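Local coordinates for protein geranyltranstransferase (Stenotrophomonas maltophilia, PDB 7LBJ) that probably catalyses the formation of farnesyl diphosphate, a prenyl chain-elongation step of isoprene biosynthesis with magnesium as cofactor, at residues 58-63 with 192-197; 128-133 with 148-153; 152-157 with 188-193; 224-229 with 265-270. One frame throughout, in Å; residues are numbered along the deposited sequence. Where two conformers were deposited one is given.

The four contacts illustrate how spacing goes with side-chain size in an all-helical bundle. Contacts 1 and 3 lie deepest, each about 9 Å between its centre and that of the chain, and share R192 and A193 of helix 176-201; alanines let the partners come close in both. Contact 3 also shares helix 140-154 with contact 2, where L150 and F130 lie between more widely spaced helices beside the second subunit. Contact 4, its centre about 17 Å from that of the chain, lies towards the outside and mixes apolar packing with the long chains of Q266 and R226. Contact 1 alone has a hydrogen bond across its two segments.

Contact 1 (58-63 with 192-197); sequences LLVYAS and RAAVRM
A194 presents its methyl to two side chains of helix 55-65 at once: CB of L59 lies 4.0 Å from A194 CB, and CG2 of V60 lies 3.8 Å from that same CB. The two valines are turned alike, each with CG1 anti to its backbone N, which turns CG2 towards the other helix's apolar side chains. In V60 this branch also rests on the backbone, with CG2 only 3.4 Å from A194 O. V195 brings its CG2 to L59 CD2, 3.8 Å away, the two side chains meeting at a slant, while its CG1 borders S63 OG. One turn further on, S63 OG donates a hydrogen bond of 2.8 Å to V195 O; it arrives in the carbonyl plane on a lone pair, at a C=O...O angle of 134°. Because S63 was modelled in two conformers, that bond may be made only part of the time. Helices 75-92 and 286-297 cover V60 and L59 from elsewhere in the fold. With a methyl at the centre, the axes approach to 7.4 Å at a crossing angle of -31°; the chemistry is thus close apolar packing with one polar tie, whose serine hydroxyl finds its acceptor in the neighbouring helix's backbone.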
loop_
_atom_site.group_PDB
_atom_site.type_symbol
_atom_site.label_atom_id
_atom_site.label_comp_id
_atom_site.label_asym_id
_atom_site.label_seq_id
_atom_site.Cartn_x
_atom_site.Cartn_y
_atom_site.Cartn_z
ATOM N N LEU A 58 9.835 1.530 18.031
ATOM C CA LEU A 58 10.665 2.123 19.078
ATOM C C LEU A 58 11.335 3.399 18.588
ATOM O O LEU A 58 11.444 4.383 19.328
ATOM C CB LEU A 58 11.714 1.121 19.554
ATOM C CG LEU A 58 11.207 -0.035 20.410
ATOM C CD1 LEU A 58 12.354 -0.944 20.772
ATOM C CD2 LEU A 58 10.536 0.510 21.659
ATOM N N LEU A 59 11.781 3.408 17.338
ATOM C CA LEU A 59 12.372 4.624 16.798
ATOM C C LEU A 59 11.354 5.762 16.737
ATOM O O LEU A 59 11.696 6.915 17.012
ATOM C CB LEU A 59 12.959 4.358 15.416
ATOM C CG LEU A 59 14.260 3.543 15.394
ATOM C CD1 LEU A 59 14.461 2.967 13.992
ATOM C CD2 LEU A 59 15.476 4.421 15.789
ATOM N N VAL A 60 10.102 5.468 16.353
ATOM C CA VAL A 60 9.072 6.511 16.347
ATOM C C VAL A 60 8.876 7.068 17.753
ATOM O O VAL A 60 8.881 8.286 17.974
ATOM C CB VAL A 60 7.743 5.966 15.778
ATOM C CG1 VAL A 60 6.629 7.007 15.946
ATOM C CG2 VAL A 60 7.902 5.589 14.290
ATOM N N TYR A 61 8.681 6.182 18.728
ATOM C CA TYR A 61 8.445 6.656 20.085
ATOM C C TYR A 61 9.664 7.396 20.632
ATOM O O TYR A 61 9.523 8.431 21.294
ATOM C CB TYR A 61 8.095 5.485 20.989
ATOM C CG TYR A 61 6.728 4.861 20.764
ATOM C CD1 TYR A 61 5.556 5.613 20.905
ATOM C CD2 TYR A 61 6.611 3.500 20.481
ATOM C CE1 TYR A 61 4.283 5.013 20.742
ATOM C CE2 TYR A 61 5.340 2.885 20.328
ATOM C CZ TYR A 61 4.197 3.647 20.451
ATOM O OH TYR A 61 2.966 3.036 20.303
ATOM N N ALA A 62 10.864 6.864 20.383
ATOM C CA ALA A 62 12.077 7.447 20.956
ATOM C C ALA A 62 12.360 8.804 20.336
ATOM O O ALA A 62 12.844 9.722 21.011
ATOM C CB ALA A 62 13.278 6.518 20.744
ATOM N N SER A 63 12.068 8.944 19.047
ATOM C CA SER A 63 12.219 10.235 18.385
ATOM C C SER A 63 11.207 11.236 18.929
ATOM O O SER A 63 11.554 12.382 19.238
ATOM C CB SER A 63 12.065 10.062 16.872
ATOM O OG SER A 63 12.295 11.271 16.171
ATOM N N ARG A 192 14.783 5.557 8.433
ATOM C CA ARG A 192 14.771 7.020 8.470
ATOM C C ARG A 192 13.347 7.557 8.553
ATOM O O ARG A 192 13.096 8.552 9.238
ATOM C CB ARG A 192 15.487 7.600 7.251
ATOM C CG ARG A 192 16.999 7.351 7.280
ATOM C CD ARG A 192 17.579 7.518 5.894
ATOM N NE ARG A 192 17.460 8.896 5.420
ATOM C CZ ARG A 192 17.869 9.302 4.227
ATOM N NH1 ARG A 192 18.390 8.453 3.353
ATOM N NH2 ARG A 192 17.753 10.588 3.900
ATOM N N ALA A 193 12.394 6.911 7.874
ATOM C CA ALA A 193 11.005 7.368 7.981
ATOM C C ALA A 193 10.506 7.279 9.413
ATOM O O ALA A 193 9.780 8.166 9.880
ATOM C CB ALA A 193 10.086 6.557 7.058
ATOM N N ALA A 194 10.868 6.211 10.127
ATOM C CA ALA A 194 10.380 6.062 11.490
ATOM C C ALA A 194 10.860 7.218 12.354
ATOM O O ALA A 194 10.065 7.847 13.062
ATOM C CB ALA A 194 10.825 4.725 12.083
ATOM N N VAL A 195 12.151 7.551 12.262
ATOM C CA VAL A 195 12.677 8.671 13.045
ATOM C C VAL A 195 12.034 9.983 12.602
ATOM O O VAL A 195 11.676 10.826 13.433
ATOM C CB VAL A 195 14.209 8.712 12.928
ATOM C CG1 VAL A 195 14.781 10.044 13.495
ATOM C CG2 VAL A 195 14.808 7.467 13.635
ATOM N N ARG A 196 11.885 10.185 11.288
ATOM C CA ARG A 196 11.302 11.442 10.817
ATOM C C ARG A 196 9.869 11.601 11.303
ATOM O O ARG A 196 9.457 12.705 11.690
ATOM C CB ARG A 196 11.364 11.512 9.289
ATOM C CG ARG A 196 10.661 12.735 8.732
ATOM C CD ARG A 196 10.792 12.808 7.202
ATOM N NE ARG A 196 9.929 13.851 6.664
ATOM C CZ ARG A 196 10.252 15.133 6.619
ATOM N NH1 ARG A 196 11.441 15.562 7.019
ATOM N NH2 ARG A 196 9.367 16.008 6.140
ATOM N N MET A 197 9.078 10.519 11.266
ATOM C CA MET A 197 7.672 10.630 11.654
ATOM C C MET A 197 7.524 10.926 13.132
ATOM O O MET A 197 6.690 11.754 13.520
ATOM C CB MET A 197 6.911 9.361 11.268
ATOM C CG MET A 197 6.862 9.213 9.723
ATOM S SD MET A 197 6.468 7.539 9.170
ATOM C CE MET A 197 4.747 7.690 9.389
#

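Contact 2 (128-133 with 148-153)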
loop_
_atom_site.group_PDB
_atom_site.type_symbol
_atom_site.label_atom_id
_atom_site.label_comp_id
_atom_site.label_asym_id
_atom_site.label_seq_id
_atom_site.Cartn_x
_atom_site.Cartn_y
_atom_site.Cartn_z
ATOM N N ARG A 128 -3.422 -1.049 5.498
ATOM C CA ARG A 128 -3.765 -0.643 6.852
ATOM C C ARG A 128 -2.747 0.333 7.415
ATOM O O ARG A 128 -3.109 1.203 8.219
ATOM C CB ARG A 128 -3.903 -1.871 7.766
ATOM C CG ARG A 128 -4.426 -1.541 9.158
ATOM C CD ARG A 128 -5.920 -1.135 9.126
ATOM N NE ARG A 128 -6.479 -1.015 10.479
ATOM C CZ ARG A 128 -7.089 0.066 10.957
ATOM N NH1 ARG A 128 -7.278 1.145 10.208
ATOM N NH2 ARG A 128 -7.522 0.066 12.223
ATOM N N ALA A 129 -1.474 0.216 7.020
ATOM C CA ALA A 129 -0.489 1.197 7.468
ATOM C C ALA A 129 -0.895 2.604 7.037
ATOM O O ALA A 129 -0.862 3.545 7.838
ATOM C CB ALA A 129 0.896 0.857 6.916
ATOM N N PHE A 130 -1.257 2.776 5.762
ATOM C CA PHE A 130 -1.659 4.105 5.310
ATOM C C PHE A 130 -2.986 4.528 5.929
ATOM O O PHE A 130 -3.167 5.700 6.285
ATOM C CB PHE A 130 -1.724 4.138 3.782
ATOM C CG PHE A 130 -0.369 4.014 3.147
ATOM C CD1 PHE A 130 0.544 5.058 3.245
ATOM C CD2 PHE A 130 0.014 2.845 2.503
ATOM C CE1 PHE A 130 1.820 4.958 2.675
ATOM C CE2 PHE A 130 1.308 2.725 1.930
ATOM C CZ PHE A 130 2.203 3.772 2.038
ATOM N N GLY A 131 -3.929 3.591 6.053
ATOM C CA GLY A 131 -5.226 3.936 6.646
ATOM C C GLY A 131 -5.100 4.433 8.078
ATOM O O GLY A 131 -5.749 5.406 8.473
ATOM N N LEU A 132 -4.224 3.806 8.866
ATOM C CA LEU A 132 -4.064 4.253 10.248
ATOM C C LEU A 132 -3.525 5.672 10.323
ATOM O O LEU A 132 -3.937 6.449 11.195
ATOM C CB LEU A 132 -3.131 3.303 10.996
ATOM C CG LEU A 132 -3.814 2.017 11.398
ATOM C CD1 LEU A 132 -2.726 1.037 11.834
ATOM C CD2 LEU A 132 -4.748 2.323 12.562
ATOM N N LEU A 133 -2.587 6.024 9.434
ATOM C CA LEU A 133 -2.098 7.404 9.383
ATOM C C LEU A 133 -3.203 8.351 8.948
ATOM O O LEU A 133 -3.380 9.429 9.531
ATOM C CB LEU A 133 -0.901 7.540 8.432
ATOM C CG LEU A 133 0.439 6.915 8.832
ATOM C CD1 LEU A 133 1.489 7.149 7.727
ATOM C CD2 LEU A 133 0.897 7.458 10.197
ATOM N N GLN A 148 3.164 11.267 3.390
ATOM C CA GLN A 148 4.176 11.486 2.363
ATOM C C GLN A 148 5.475 10.789 2.736
ATOM O O GLN A 148 6.143 10.172 1.885
ATOM C CB GLN A 148 4.436 12.981 2.186
ATOM C CG GLN A 148 3.272 13.797 1.658
ATOM C CD GLN A 148 3.569 15.283 1.700
ATOM O OE1 GLN A 148 3.961 15.817 2.735
ATOM N NE2 GLN A 148 3.408 15.947 0.581
ATOM N N THR A 149 5.873 10.916 4.003
ATOM C CA THR A 149 7.130 10.310 4.447
ATOM C C THR A 149 7.091 8.802 4.257
ATOM O O THR A 149 8.034 8.201 3.719
ATOM C CB THR A 149 7.384 10.668 5.924
ATOM O OG1 THR A 149 7.604 12.079 6.034
ATOM C CG2 THR A 149 8.611 9.929 6.491
ATOM N N LEU A 150 5.999 8.166 4.709
ATOM C CA LEU A 150 5.928 6.708 4.668
ATOM C C LEU A 150 5.852 6.201 3.235
ATOM O O LEU A 150 6.493 5.197 2.891
ATOM C CB LEU A 150 4.712 6.220 5.467
ATOM C CG LEU A 150 4.650 4.702 5.634
ATOM C CD1 LEU A 150 5.831 4.203 6.497
ATOM C CD2 LEU A 150 3.310 4.340 6.297
ATOM N N ALA A 151 5.080 6.880 2.381
ATOM C CA ALA A 151 4.982 6.446 0.988
ATOM C C ALA A 151 6.327 6.555 0.287
ATOM O O ALA A 151 6.742 5.640 -0.440
ATOM C CB ALA A 151 3.940 7.272 0.239
ATOM N N HIS A 152 7.022 7.680 0.471
ATOM C CA HIS A 152 8.316 7.840 -0.192
ATOM C C HIS A 152 9.297 6.765 0.248
ATOM O O HIS A 152 10.063 6.229 -0.573
ATOM C CB HIS A 152 8.918 9.220 0.080
ATOM C CG HIS A 152 10.219 9.447 -0.632
ATOM N ND1 HIS A 152 11.427 9.529 0.025
ATOM C CD2 HIS A 152 10.500 9.586 -1.950
ATOM C CE1 HIS A 152 12.394 9.716 -0.855
ATOM N NE2 HIS A 152 11.859 9.756 -2.061
ATOM N N ALA A 153 9.292 6.430 1.535
ATOM C CA ALA A 153 10.239 5.467 2.064
ATOM C C ALA A 153 9.871 4.020 1.753
ATOM O O ALA A 153 10.742 3.144 1.836
ATOM C CB ALA A 153 10.364 5.655 3.579
#
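F130 overlaps two consecutive residues of helix 140-154 with one corner of its ring. The corner atom, CE1, lies 4.0 Å from L150 CD2 and 3.8 Å from A151 N; that backbone nitrogen sits at the ring edge, in the plane of the ring, whereas the leucine methyl approaches at an angle. The methyl of A151 is also near, its CB 4.0 Å from F130 CE1. With chi1 at -68° the ring carbon CG stands anti to the carbonyl carbon, and the ring extends across to the other helix although the bond to CB does not aim there directly. L150 supplies the reach from the opposite side: its CG is anti to the backbone N (chi1 -173°), and CD2 enters among A129, F130 and L133. The tightest meeting is L150 CD2 with L133 CD1, at 3.6 Å, while A129 CB stands at 4.3 Å from L150 CD2. No hydrogen bond joins the two segments, and the antiparallel axes stay 10.8 Å apart, a spacing filled by leucine and phenylalanine. Beyond F130 the subunit interface begins, where its ring stacks on F130 of the second subunit and A151 packs on G131 of that chain. Helix 75-92 touches A129 and L150, and helix 176-201 reaches L133 through M197, so the pair of helices is bordered by core helices and by the dimer partner.

Contact 3 (152-157 with 188-193)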
loop_
_atom_site.group_PDB
_atom_site.type_symbol
_atom_site.label_atom_id
_atom_site.label_comp_id
_atom_site.label_asym_id
_atom_site.label_seq_id
_atom_site.Cartn_x
_atom_site.Cartn_y
_atom_site.Cartn_z
ATOM N N HIS A 152 7.022 7.680 0.471
ATOM C CA HIS A 152 8.316 7.840 -0.192
ATOM C C HIS A 152 9.297 6.765 0.248
ATOM O O HIS A 152 10.063 6.229 -0.573
ATOM C CB HIS A 152 8.918 9.220 0.080
ATOM C CG HIS A 152 10.219 9.447 -0.632
ATOM N ND1 HIS A 152 11.427 9.529 0.025
ATOM C CD2 HIS A 152 10.500 9.586 -1.950
ATOM C CE1 HIS A 152 12.394 9.716 -0.855
ATOM N NE2 HIS A 152 11.859 9.756 -2.061
ATOM N N ALA A 153 9.292 6.430 1.535
ATOM C CA ALA A 153 10.239 5.467 2.064
ATOM C C ALA A 153 9.871 4.020 1.753
ATOM O O ALA A 153 10.742 3.144 1.836
ATOM C CB ALA A 153 10.364 5.655 3.579
ATOM N N SER A 154 8.618 3.743 1.414
ATOM C CA SER A 154 8.164 2.367 1.282
ATOM C C SER A 154 8.081 1.874 -0.150
ATOM O O SER A 154 8.063 0.662 -0.359
ATOM C CB SER A 154 6.791 2.211 1.923
ATOM O OG SER A 154 6.850 2.582 3.284
ATOM N N GLY A 155 8.015 2.762 -1.132
ATOM C CA GLY A 155 7.751 2.358 -2.504
ATOM C C GLY A 155 9.005 2.145 -3.326
ATOM O O GLY A 155 10.073 1.804 -2.803
ATOM N N ALA A 156 8.870 2.352 -4.652
ATOM C CA ALA A 156 9.985 2.093 -5.556
ATOM C C ALA A 156 11.190 2.979 -5.270
ATOM O O ALA A 156 12.310 2.619 -5.658
ATOM C CB ALA A 156 9.552 2.286 -7.010
ATOM N N SER A 157 10.990 4.134 -4.625
ATOM C CA SER A 157 12.112 4.984 -4.216
ATOM C C SER A 157 12.715 4.570 -2.882
ATOM O O SER A 157 13.759 5.111 -2.500
ATOM C CB SER A 157 11.683 6.453 -4.113
ATOM O OG SER A 157 11.154 6.913 -5.338
ATOM N N GLY A 188 17.182 1.076 4.869
ATOM C CA GLY A 188 17.535 2.369 5.432
ATOM C C GLY A 188 16.396 3.372 5.355
ATOM O O GLY A 188 16.160 4.137 6.301
ATOM N N ALA A 189 15.655 3.364 4.244
ATOM C CA ALA A 189 14.639 4.391 4.034
ATOM C C ALA A 189 13.529 4.310 5.082
ATOM O O ALA A 189 13.090 5.338 5.609
ATOM C CB ALA A 189 14.052 4.272 2.622
ATOM N N LEU A 190 13.041 3.104 5.374
ATOM C CA LEU A 190 11.954 2.991 6.352
ATOM C C LEU A 190 12.438 3.280 7.767
ATOM O O LEU A 190 11.671 3.798 8.587
ATOM C CB LEU A 190 11.322 1.607 6.277
ATOM C CG LEU A 190 10.145 1.303 7.202
ATOM C CD1 LEU A 190 8.962 2.222 6.854
ATOM C CD2 LEU A 190 9.774 -0.171 7.025
ATOM N N ILE A 191 13.702 2.971 8.067
ATOM C CA ILE A 191 14.268 3.342 9.356
ATOM C C ILE A 191 14.354 4.859 9.494
ATOM O O ILE A 191 14.021 5.417 10.554
ATOM C CB ILE A 191 15.630 2.648 9.538
ATOM C CG1 ILE A 191 15.370 1.196 9.957
ATOM C CG2 ILE A 191 16.485 3.382 10.573
ATOM C CD1 ILE A 191 16.611 0.269 9.834
ATOM N N ARG A 192 14.783 5.557 8.433
ATOM C CA ARG A 192 14.771 7.020 8.470
ATOM C C ARG A 192 13.347 7.557 8.553
ATOM O O ARG A 192 13.096 8.552 9.238
ATOM C CB ARG A 192 15.487 7.600 7.251
ATOM C CG ARG A 192 16.999 7.351 7.280
ATOM C CD ARG A 192 17.579 7.518 5.894
ATOM N NE ARG A 192 17.460 8.896 5.420
ATOM C CZ ARG A 192 17.869 9.302 4.227
ATOM N NH1 ARG A 192 18.390 8.453 3.353
ATOM N NH2 ARG A 192 17.753 10.588 3.900
ATOM N N ALA A 193 12.394 6.911 7.874
ATOM C CA ALA A 193 11.005 7.368 7.981
ATOM C C ALA A 193 10.506 7.279 9.413
ATOM O O ALA A 193 9.780 8.166 9.880
ATOM C CB ALA A 193 10.086 6.557 7.058
#
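The last turn of helix 140-154 leans on the middle of helix 176-201 through alanines, A153 facing A189 and A193. The CA atoms of A153 and A189 are 4.9 Å apart, a distance at which each methyl meets backbone as much as side chain. A153 CB lies 3.4 Å from A189 O, and in return A189 CB lies 3.6 Å from A153 O, a reciprocal seating of methyl on carbonyl. One turn along, A193 adds a second methyl, its CB 3.6 Å from A153 CB. Both helices belong to the all-alpha isoprenoid synthase fold, and here one of them stops: G155 is the first residue to leave helical backbone angles, and backbone hydrogen bonds pair A153, S154 and G155 with M159, C160 and G161 across the turn into helix 159-168. S154 turns OG anti to its carbonyl carbon (chi1 -58°), back towards its own helix, where L150 O is its hydrogen-bond partner; the contact of this OG with L190 CD1, at 4.2 Å, is loose. L190 in turn packs on I84 and H85 of helix 75-92, while S154 also meets T127 of the second subunit.

Contact 4 (224-229 with 265-270)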
loop_
_atom_site.group_PDB
_atom_site.type_symbol
_atom_site.label_atom_id
_atom_site.label_comp_id
_atom_site.label_asym_id
_atom_site.label_seq_id
_atom_site.Cartn_x
_atom_site.Cartn_y
_atom_site.Cartn_z
ATOM N N GLN A 224 22.608 -3.267 9.513
ATOM C CA GLN A 224 22.896 -4.262 8.488
ATOM C C GLN A 224 24.343 -4.752 8.542
ATOM O O GLN A 224 24.599 -5.940 8.327
ATOM C CB GLN A 224 22.580 -3.684 7.107
ATOM C CG GLN A 224 22.787 -4.684 5.993
ATOM C CD GLN A 224 21.850 -5.872 6.111
ATOM O OE1 GLN A 224 20.684 -5.709 6.464
ATOM N NE2 GLN A 224 22.364 -7.080 5.837
ATOM N N VAL A 225 25.305 -3.860 8.795
ATOM C CA VAL A 225 26.692 -4.307 8.978
ATOM C C VAL A 225 26.779 -5.297 10.138
ATOM O O VAL A 225 27.412 -6.357 10.031
ATOM C CB VAL A 225 27.619 -3.096 9.192
ATOM C CG1 VAL A 225 29.052 -3.546 9.488
ATOM C CG2 VAL A 225 27.595 -2.179 7.953
ATOM N N ARG A 226 26.128 -4.972 11.264
ATOM C CA ARG A 226 26.107 -5.890 12.408
ATOM C C ARG A 226 25.517 -7.238 12.021
ATOM O O ARG A 226 26.044 -8.293 12.408
ATOM C CB ARG A 226 25.303 -5.276 13.564
ATOM C CG ARG A 226 25.144 -6.189 14.800
ATOM C CD ARG A 226 26.497 -6.723 15.249
ATOM N NE ARG A 226 26.462 -7.411 16.536
ATOM C CZ ARG A 226 27.501 -8.043 17.074
ATOM N NH1 ARG A 226 28.669 -8.117 16.447
ATOM N NH2 ARG A 226 27.366 -8.613 18.270
ATOM N N ASP A 227 24.403 -7.221 11.283
ATOM C CA ASP A 227 23.770 -8.461 10.841
ATOM C C ASP A 227 24.742 -9.302 10.027
ATOM O O ASP A 227 24.867 -10.513 10.243
ATOM C CB ASP A 227 22.516 -8.150 10.019
ATOM C CG ASP A 227 21.248 -8.043 10.875
ATOM O OD1 ASP A 227 21.351 -8.038 12.120
ATOM O OD2 ASP A 227 20.145 -7.960 10.292
ATOM N N ASP A 228 25.449 -8.662 9.088
ATOM C CA ASP A 228 26.438 -9.369 8.280
ATOM C C ASP A 228 27.515 -9.998 9.146
ATOM O O ASP A 228 27.909 -11.151 8.924
ATOM C CB ASP A 228 27.084 -8.416 7.277
ATOM C CG ASP A 228 26.242 -8.201 6.050
ATOM O OD1 ASP A 228 25.082 -8.678 6.026
ATOM O OD2 ASP A 228 26.746 -7.564 5.102
ATOM N N ILE A 229 28.017 -9.249 10.129
ATOM C CA ILE A 229 29.044 -9.791 11.014
ATOM C C ILE A 229 28.508 -10.995 11.777
ATOM O O ILE A 229 29.193 -12.022 11.910
ATOM C CB ILE A 229 29.569 -8.693 11.961
ATOM C CG1 ILE A 229 30.404 -7.678 11.181
ATOM C CG2 ILE A 229 30.416 -9.305 13.075
ATOM C CD1 ILE A 229 30.614 -6.375 11.920
ATOM N N ALA A 265 35.485 -2.500 11.834
ATOM C CA ALA A 265 35.870 -1.097 11.890
ATOM C C ALA A 265 34.767 -0.203 11.334
ATOM O O ALA A 265 34.501 0.874 11.881
ATOM C CB ALA A 265 37.184 -0.874 11.129
ATOM N N GLN A 266 34.130 -0.628 10.237
ATOM C CA GLN A 266 32.984 0.103 9.686
ATOM C C GLN A 266 31.878 0.251 10.724
ATOM O O GLN A 266 31.317 1.341 10.906
ATOM C CB GLN A 266 32.453 -0.628 8.454
ATOM C CG GLN A 266 31.241 0.029 7.776
ATOM C CD GLN A 266 30.668 -0.824 6.656
ATOM O OE1 GLN A 266 30.859 -2.046 6.630
ATOM N NE2 GLN A 266 29.952 -0.189 5.729
ATOM N N LEU A 267 31.549 -0.842 11.417
ATOM C CA LEU A 267 30.506 -0.785 12.435
ATOM C C LEU A 267 30.915 0.111 13.596
ATOM O O LEU A 267 30.095 0.876 14.118
ATOM C CB LEU A 267 30.187 -2.193 12.938
ATOM C CG LEU A 267 29.040 -2.289 13.949
ATOM C CD1 LEU A 267 27.761 -1.764 13.260
ATOM C CD2 LEU A 267 28.886 -3.736 14.418
ATOM N N HIS A 268 32.182 0.034 14.003
ATOM C CA HIS A 268 32.673 0.849 15.109
ATOM C C HIS A 268 32.571 2.334 14.793
ATOM O O HIS A 268 32.206 3.136 15.664
ATOM C CB HIS A 268 34.115 0.477 15.424
ATOM C CG HIS A 268 34.643 1.134 16.659
ATOM N ND1 HIS A 268 35.452 2.251 16.622
ATOM C CD2 HIS A 268 34.469 0.836 17.969
ATOM C CE1 HIS A 268 35.762 2.606 17.857
ATOM N NE2 HIS A 268 35.177 1.765 18.693
ATOM N N GLU A 269 32.891 2.719 13.550
ATOM C CA GLU A 269 32.767 4.121 13.155
ATOM C C GLU A 269 31.318 4.570 13.165
ATOM O O GLU A 269 31.016 5.693 13.593
ATOM C CB GLU A 269 33.380 4.357 11.770
ATOM C CG GLU A 269 33.351 5.840 11.319
ATOM C CD GLU A 269 32.040 6.303 10.645
ATOM O OE1 GLU A 269 31.414 5.520 9.885
ATOM O OE2 GLU A 269 31.656 7.481 10.870
ATOM N N LEU A 270 30.408 3.728 12.656
ATOM C CA LEU A 270 28.991 4.088 12.667
ATOM C C LEU A 270 28.471 4.251 14.090
ATOM O O LEU A 270 27.678 5.161 14.370
ATOM C CB LEU A 270 28.170 3.037 11.902
ATOM C CG LEU A 270 28.322 3.037 10.364
ATOM C CD1 LEU A 270 27.866 1.704 9.757
ATOM C CD2 LEU A 270 27.566 4.189 9.680
#
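Q266 OE1 rests against both methyls of V225, 3.5 Å from V225 CG2 and 3.7 Å from V225 CG1. This is van der Waals contact, and no hydrogen bond spans the two segments. The glutamine CG lies anti to the backbone N (chi1 180°) and the chain runs on extended to CD, which carries the amide across the valine at a slant; its CD is 3.6 Å from V225 CG2. On the next position the side chains of L267 and V225 overlap while pointing opposite ways, with L267 CB 3.9 Å from V225 CG1. The leucine CG stands anti to the backbone N at -176°, directing CD2 between two residues one turn apart on helix 206-233: R226, whose CD is 3.9 Å away, and I229, whose CD1 is 4.0 Å from that L267 CD2. R226 lends only its aliphatic part here, since its chain bends at chi2 and the guanidinium NH2 is hydrogen-bonded to R298 O. L270 adds a looser methyl contact to V225, and F254 of helix 254-258 touches both V225 and Q266. The axes run antiparallel at 148°, 9.6 Å apart at their closest. On helix 206-233, D227 forms a salt bridge with R298, and D228 OD2 accepts a bond from F254 N. These two aspartates begin the second aspartate-rich DDxxD motif of polyprenyl synthases, which in relatives binds magnesium; helix 260-277 packs on the same helix that bears this motif.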